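Local coordinates for hypothetical protein (Staphylococcus aureus subsp. aureus Mu50, PDB 4PEO) that acts as an essential cysteine protease, removing the N-terminal nine residues of ribosomal protein bL27 and also trimming the capsid and scaffold proteins of phage 80alpha, at residues N46-I49 with G50-E54; M86-S89 with L90-E94; N59-N63 with G64-H68. All blocks are in the same frame, centred on the assembly; numbering follows the deposited sequence.

Contact 1 of 3, residues N46-I49 with G50-E54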
# COMPACT_ATOMS: atom_id res chain seq x y z
N ASN B 46 0.48 5.44 -7.47
CA ASN B 46 -0.58 6.44 -7.49
C ASN B 46 -0.59 7.27 -6.20
O ASN B 46 -0.85 8.48 -6.26
CB ASN B 46 -1.93 5.80 -7.72
CG ASN B 46 -2.14 5.32 -9.14
OD1 ASN B 46 -1.38 5.66 -10.06
ND2 ASN B 46 -3.16 4.52 -9.34
N ALA B 47 -0.26 6.64 -5.05
CA ALA B 47 -0.21 7.33 -3.76
C ALA B 47 0.98 8.31 -3.71
O ALA B 47 0.83 9.43 -3.22
CB ALA B 47 -0.12 6.33 -2.61
N ILE B 48 2.15 7.89 -4.23
CA ILE B 48 3.30 8.80 -4.22
C ILE B 48 2.94 10.07 -5.03
O ILE B 48 3.15 11.19 -4.56
CB ILE B 48 4.58 8.12 -4.79
CG1 ILE B 48 5.09 7.01 -3.85
CG2 ILE B 48 5.69 9.18 -5.08
CD1 ILE B 48 6.17 6.06 -4.51
N ILE B 49 2.39 9.87 -6.24
CA ILE B 49 2.01 10.96 -7.14
C ILE B 49 0.89 11.84 -6.58
O ILE B 49 0.98 13.07 -6.66
CB ILE B 49 1.73 10.40 -8.58
CG1 ILE B 49 3.03 9.80 -9.18
CG2 ILE B 49 1.13 11.47 -9.51
CD1 ILE B 49 2.83 8.83 -10.39
N GLY B 50 -0.13 11.22 -6.00
CA GLY B 50 -1.28 11.93 -5.47
C GLY B 50 -1.12 12.56 -4.10
O GLY B 50 -1.78 13.57 -3.82
N LEU B 51 -0.26 11.99 -3.24
CA LEU B 51 -0.12 12.46 -1.85
C LEU B 51 1.16 13.21 -1.51
O LEU B 51 1.24 13.77 -0.42
CB LEU B 51 -0.28 11.28 -0.87
CG LEU B 51 -1.56 10.43 -1.01
CD1 LEU B 51 -1.48 9.18 -0.15
CD2 LEU B 51 -2.82 11.23 -0.70
N THR B 52 2.16 13.15 -2.40
CA THR B 52 3.47 13.78 -2.17
C THR B 52 3.88 14.66 -3.35
O THR B 52 3.24 14.60 -4.41
CB THR B 52 4.58 12.72 -1.89
OG1 THR B 52 5.12 12.24 -3.14
CG2 THR B 52 4.11 11.53 -1.04
N SER B 53 5.01 15.38 -3.20
CA SER B 53 5.59 16.22 -4.26
C SER B 53 6.56 15.40 -5.14
O SER B 53 7.07 15.91 -6.14
CB SER B 53 6.32 17.41 -3.65
OG SER B 53 7.34 16.96 -2.77
N GLU B 54 6.83 14.14 -4.76
CA GLU B 54 7.75 13.29 -5.51
C GLU B 54 7.12 12.80 -6.82
O GLU B 54 5.96 12.39 -6.84
CB GLU B 54 8.25 12.13 -4.64
CG GLU B 54 8.84 10.93 -5.38
CD GLU B 54 10.20 11.08 -6.03
OE1 GLU B 54 10.71 12.22 -6.15
OE2 GLU B 54 10.76 10.04 -6.46
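With chi1 at 85°, Thr52 sets its OG1 between its own backbone N and carbonyl carbon, and from there the hydroxyl swings back onto Ile48 O, one helical turn earlier. The hydrogen bond from Thr52 OG1 to Ile48 O is short, at 2.6 Å. Thr52 N reaches the same Ile48 O at 3.1 Å, coming from the other face of the carbonyl plane and well above it, 35° out, so a single carbonyl oxygen is gripped by the main chain and the side chain of one residue. Thr52 OG1 in turn accepts from Glu54 N (3.0 Å), which makes an ST turn. The example illustrates how a hydroxyl can bridge a helix end and the loop after it: Thr52 is the first residue to leave helical backbone angles at the close of helix 36-51, and its OG1 links the last turn to the loop that follows. Upstream, Gly50 N and Leu51 N keep the regular helical bonds to Asn46 O and Ala47 O. Ile48 places CG2 opposite its backbone N, where this methyl lies alongside Glu54 and meets Glu54 CG at 3.6 Å; the two side chains run the same way. The Glu54 chain bends at chi2, and its carboxylate accepts from Val72 N and Asp73 N, tying the loop after the helix to the one before helix 77-96. Ile82 of that helix touches both Ile48 and Thr52. On another flank, Leu51 CD1 packs on Ala47 CB at 4.0 Å, and both residues rest on Thr85 of the second subunit, while Asn46 ND2 donates to Thr92 OG1 of that subunit.

Contact 2 of 3, residues M86-S89 with L90-E94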
# COMPACT_ATOMS: atom_id res chain seq x y z
N MET B 86 4.93 -0.10 0.78
CA MET B 86 4.78 -0.99 -0.37
C MET B 86 5.62 -2.25 -0.14
O MET B 86 5.13 -3.34 -0.37
CB MET B 86 5.28 -0.26 -1.63
CG MET B 86 4.85 -0.94 -2.94
SD MET B 86 5.75 -0.19 -4.39
CE MET B 86 7.21 -0.79 -4.05
N LEU B 87 6.87 -2.09 0.34
CA LEU B 87 7.76 -3.24 0.59
C LEU B 87 7.26 -4.13 1.71
O LEU B 87 7.24 -5.35 1.55
CB LEU B 87 9.22 -2.78 0.83
CG LEU B 87 9.87 -2.03 -0.35
CD1 LEU B 87 11.28 -1.59 0.00
CD2 LEU B 87 9.80 -2.84 -1.66
N VAL B 88 6.77 -3.54 2.83
CA VAL B 88 6.18 -4.32 3.91
C VAL B 88 4.96 -5.10 3.38
O VAL B 88 4.79 -6.29 3.71
CB VAL B 88 5.84 -3.43 5.14
CG1 VAL B 88 4.98 -4.18 6.17
CG2 VAL B 88 7.11 -2.89 5.79
N SER B 89 4.13 -4.44 2.53
CA SER B 89 2.95 -5.09 1.96
C SER B 89 3.33 -6.26 1.04
O SER B 89 2.68 -7.32 1.11
CB SER B 89 2.09 -4.07 1.22
OG SER B 89 0.82 -4.64 0.95
N LEU B 90 4.39 -6.09 0.24
CA LEU B 90 4.88 -7.15 -0.67
C LEU B 90 5.49 -8.30 0.13
O LEU B 90 5.25 -9.47 -0.20
CB LEU B 90 5.88 -6.58 -1.69
CG LEU B 90 5.30 -5.62 -2.75
CD1 LEU B 90 6.42 -5.02 -3.62
CD2 LEU B 90 4.23 -6.32 -3.62
N GLN B 91 6.22 -7.98 1.21
CA GLN B 91 6.78 -8.98 2.13
C GLN B 91 5.65 -9.79 2.79
O GLN B 91 5.82 -10.99 3.00
CB GLN B 91 7.63 -8.32 3.23
CG GLN B 91 8.98 -7.81 2.73
CD GLN B 91 9.76 -7.02 3.77
OE1 GLN B 91 9.22 -6.50 4.76
NE2 GLN B 91 11.06 -6.89 3.55
N THR B 92 4.51 -9.13 3.09
CA THR B 92 3.33 -9.79 3.68
C THR B 92 2.78 -10.84 2.69
O THR B 92 2.49 -11.98 3.09
CB THR B 92 2.28 -8.75 4.12
OG1 THR B 92 2.89 -7.85 5.04
CG2 THR B 92 1.02 -9.40 4.75
N ILE B 93 2.68 -10.47 1.39
CA ILE B 93 2.23 -11.40 0.33
C ILE B 93 3.22 -12.57 0.20
O ILE B 93 2.80 -13.73 0.17
CB ILE B 93 2.01 -10.68 -1.04
CG1 ILE B 93 0.95 -9.56 -0.94
CG2 ILE B 93 1.66 -11.69 -2.16
CD1 ILE B 93 1.04 -8.53 -2.07
N GLU B 94 4.55 -12.26 0.11
CA GLU B 94 5.62 -13.26 -0.01
C GLU B 94 5.59 -14.28 1.12
O GLU B 94 5.74 -15.48 0.85
CB GLU B 94 7.00 -12.58 -0.06
CG GLU B 94 8.12 -13.51 -0.52
CD GLU B 94 9.52 -12.93 -0.54
OE1 GLU B 94 9.83 -12.08 0.33
OE2 GLU B 94 10.33 -13.37 -1.38
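The carbonyl plane of Val88 is approached on both faces by one residue: Thr92 OG1 donates to Val88 O from 35° above the plane at 2.8 Å, and Thr92 N comes in from the other face at 2.9 Å. The flat amide of Gln91 lies near the preceding turn, where its OE1 is 3.8 Å from Val88 CA, while Gln91 CG sits 3.2 Å from Leu87 O. Thr92 can fold its hydroxyl back because OG1 stands opposite its carbonyl carbon and beside its N (chi1 -57°). On the inward side of helix 77-96, Leu90 CD1 meets the end of Met86, CE, at 4.3 Å and brushes Leu87 CD2. This apolar row faces the sheet, with Leu90 on Val4 and Leu103 and Leu87 on Ile6 and Val14, whereas Met86 also touches helix 36-51. The outward side, with Val88, Ser89, Thr92 and Ile93, meets the second subunit. Since Thr92 OG1 gives its proton to Val88 O inside the helix, the intrahelical bond probably orients the hydroxyl as an acceptor at the dimer interface, toward Asn46 of the second subunit.

Contact 3 of 3, residues N59-N63 with G64-H68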
# COMPACT_ATOMS: atom_id res chain seq x y z
N ASN B 59 9.41 3.50 -15.79
CA ASN B 59 9.67 2.88 -17.09
C ASN B 59 9.12 1.46 -17.07
O ASN B 59 9.02 0.85 -16.00
CB ASN B 59 11.15 2.88 -17.44
CG ASN B 59 11.64 4.21 -17.92
OD1 ASN B 59 11.46 4.59 -19.08
ND2 ASN B 59 12.24 4.97 -17.03
N TYR B 60 8.70 0.96 -18.25
CA TYR B 60 8.19 -0.40 -18.41
C TYR B 60 8.31 -0.77 -19.88
O TYR B 60 8.37 0.13 -20.73
CB TYR B 60 6.73 -0.56 -17.92
CG TYR B 60 5.80 0.55 -18.36
CD1 TYR B 60 5.20 0.52 -19.62
CD2 TYR B 60 5.53 1.64 -17.53
CE1 TYR B 60 4.36 1.55 -20.04
CE2 TYR B 60 4.70 2.68 -17.95
CZ TYR B 60 4.10 2.62 -19.20
OH TYR B 60 3.26 3.63 -19.60
N ASP B 61 8.34 -2.06 -20.18
CA ASP B 61 8.44 -2.48 -21.59
C ASP B 61 7.09 -2.31 -22.28
O ASP B 61 6.11 -1.96 -21.62
CB ASP B 61 9.04 -3.89 -21.74
CG ASP B 61 8.24 -5.05 -21.17
OD1 ASP B 61 7.00 -5.05 -21.31
OD2 ASP B 61 8.86 -5.98 -20.61
N ASP B 62 7.02 -2.56 -23.61
CA ASP B 62 5.79 -2.44 -24.39
C ASP B 62 4.64 -3.34 -23.91
O ASP B 62 3.48 -3.00 -24.11
CB ASP B 62 6.06 -2.68 -25.89
CG ASP B 62 7.15 -1.80 -26.49
OD1 ASP B 62 7.40 -0.70 -25.93
OD2 ASP B 62 7.73 -2.19 -27.53
N ASN B 63 4.97 -4.47 -23.26
CA ASN B 63 3.98 -5.42 -22.73
C ASN B 63 3.58 -5.10 -21.29
O ASN B 63 2.78 -5.84 -20.70
CB ASN B 63 4.53 -6.86 -22.83
CG ASN B 63 5.00 -7.26 -24.22
OD1 ASN B 63 6.19 -7.49 -24.46
ND2 ASN B 63 4.07 -7.34 -25.16
N GLY B 64 4.12 -4.02 -20.74
CA GLY B 64 3.86 -3.60 -19.37
C GLY B 64 4.76 -4.28 -18.36
O GLY B 64 4.63 -4.03 -17.15
N GLY B 65 5.69 -5.12 -18.84
CA GLY B 65 6.66 -5.83 -18.01
C GLY B 65 7.80 -4.96 -17.55
O GLY B 65 7.90 -3.80 -17.96
N HIS B 66 8.68 -5.50 -16.67
CA HIS B 66 9.84 -4.78 -16.14
C HIS B 66 9.47 -3.36 -15.66
O HIS B 66 10.06 -2.37 -16.08
CB HIS B 66 11.00 -4.76 -17.17
CG HIS B 66 11.41 -6.13 -17.62
ND1 HIS B 66 10.88 -6.71 -18.76
CD2 HIS B 66 12.27 -7.01 -17.04
CE1 HIS B 66 11.46 -7.90 -18.87
NE2 HIS B 66 12.28 -8.14 -17.85
N PHE B 67 8.43 -3.29 -14.81
CA PHE B 67 7.92 -2.02 -14.28
C PHE B 67 8.89 -1.48 -13.25
O PHE B 67 9.04 -2.03 -12.17
CB PHE B 67 6.51 -2.20 -13.72
CG PHE B 67 5.82 -0.90 -13.40
CD1 PHE B 67 6.04 -0.26 -12.19
CD2 PHE B 67 4.94 -0.32 -14.31
CE1 PHE B 67 5.41 0.95 -11.89
CE2 PHE B 67 4.30 0.89 -14.00
CZ PHE B 67 4.51 1.49 -12.78
N HIS B 68 9.58 -0.42 -13.64
CA HIS B 68 10.66 0.18 -12.88
C HIS B 68 10.29 1.54 -12.34
O HIS B 68 9.99 2.45 -13.11
CB HIS B 68 11.91 0.28 -13.78
CG HIS B 68 13.08 0.96 -13.15
ND1 HIS B 68 14.01 1.65 -13.92
CD2 HIS B 68 13.45 1.05 -11.85
CE1 HIS B 68 14.90 2.13 -13.06
NE2 HIS B 68 14.62 1.76 -11.81
O HOH W 1 12.60 4.22 -14.28
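Asn59 and His68 form an antiparallel hydrogen-bonded pair, joined by Asn59 N to His68 O at 2.9 Å and His68 N to Asn59 O at 2.7 Å; beyond it the chain reverses through a type I turn from Asp61 to Gly64. Asp61 organises the bend through its carboxylate, which chi1 of 65° tucks over its own main chain. Asp61 OD1 receives Gly65 N at 2.8 Å from well above the carboxylate plane, and also a weak bond from Asn63 N. Asp61 OD2 takes the proton of His66 ND1 at 2.8 Å, on its anti side; the bond lies almost in the imidazole plane, although the ring and carboxylate planes are turned 70° apart. Both oxygens are thus engaged with the residues just past the turn, and the main chain adds Asp61 N to Gly65 O. Further down, Tyr60 and Phe67 run side by side with ring planes only 2° apart but slid so far that they hardly overlap: the centroids are 5.8 Å apart, and the contact is made by Tyr60 CD2 with Phe67 CE2 at 3.8 Å. Phe67 also meets Phe42 of helix 36-51 edge-to-face. At the strand end a water accepts from Asn59 ND2 and donates weakly to His68 O, while His68 NE2 is bonded to Asp16. Gly64, at the turn's last position, has positive phi, and its O is joined by a weak hydrogen bond to NE2 of His22, the likely catalytic proton donor. Overall this is a beta hairpin whose loop is held by an aspartate, joining edge strand 57-59 to strand 67-70 beside the active site of a Prp-family cysteine protease.

How the contacts relate
The three contacts lie in series along the chain, in the order 1, 3, 2, and their centres are about 20 Å from one another. None touches another within the chain; nearest atoms are about 6 Å apart for contacts 1 and 2, and about 8 Å for contact 3 with either. Contacts 1 and 2 are nonetheless joined through the dimer by the bond between Asn46 and Thr92. They also share a device, a threonine hydroxyl bonded to the carbonyl four residues back, once at a helix end and once within a helix. Contact 3 meets no other subunit but lies closest to His22, the likely catalytic proton donor: the Phe67 side chain is about 4 Å from that of His22, against about 9 Å for the Leu90 side chain.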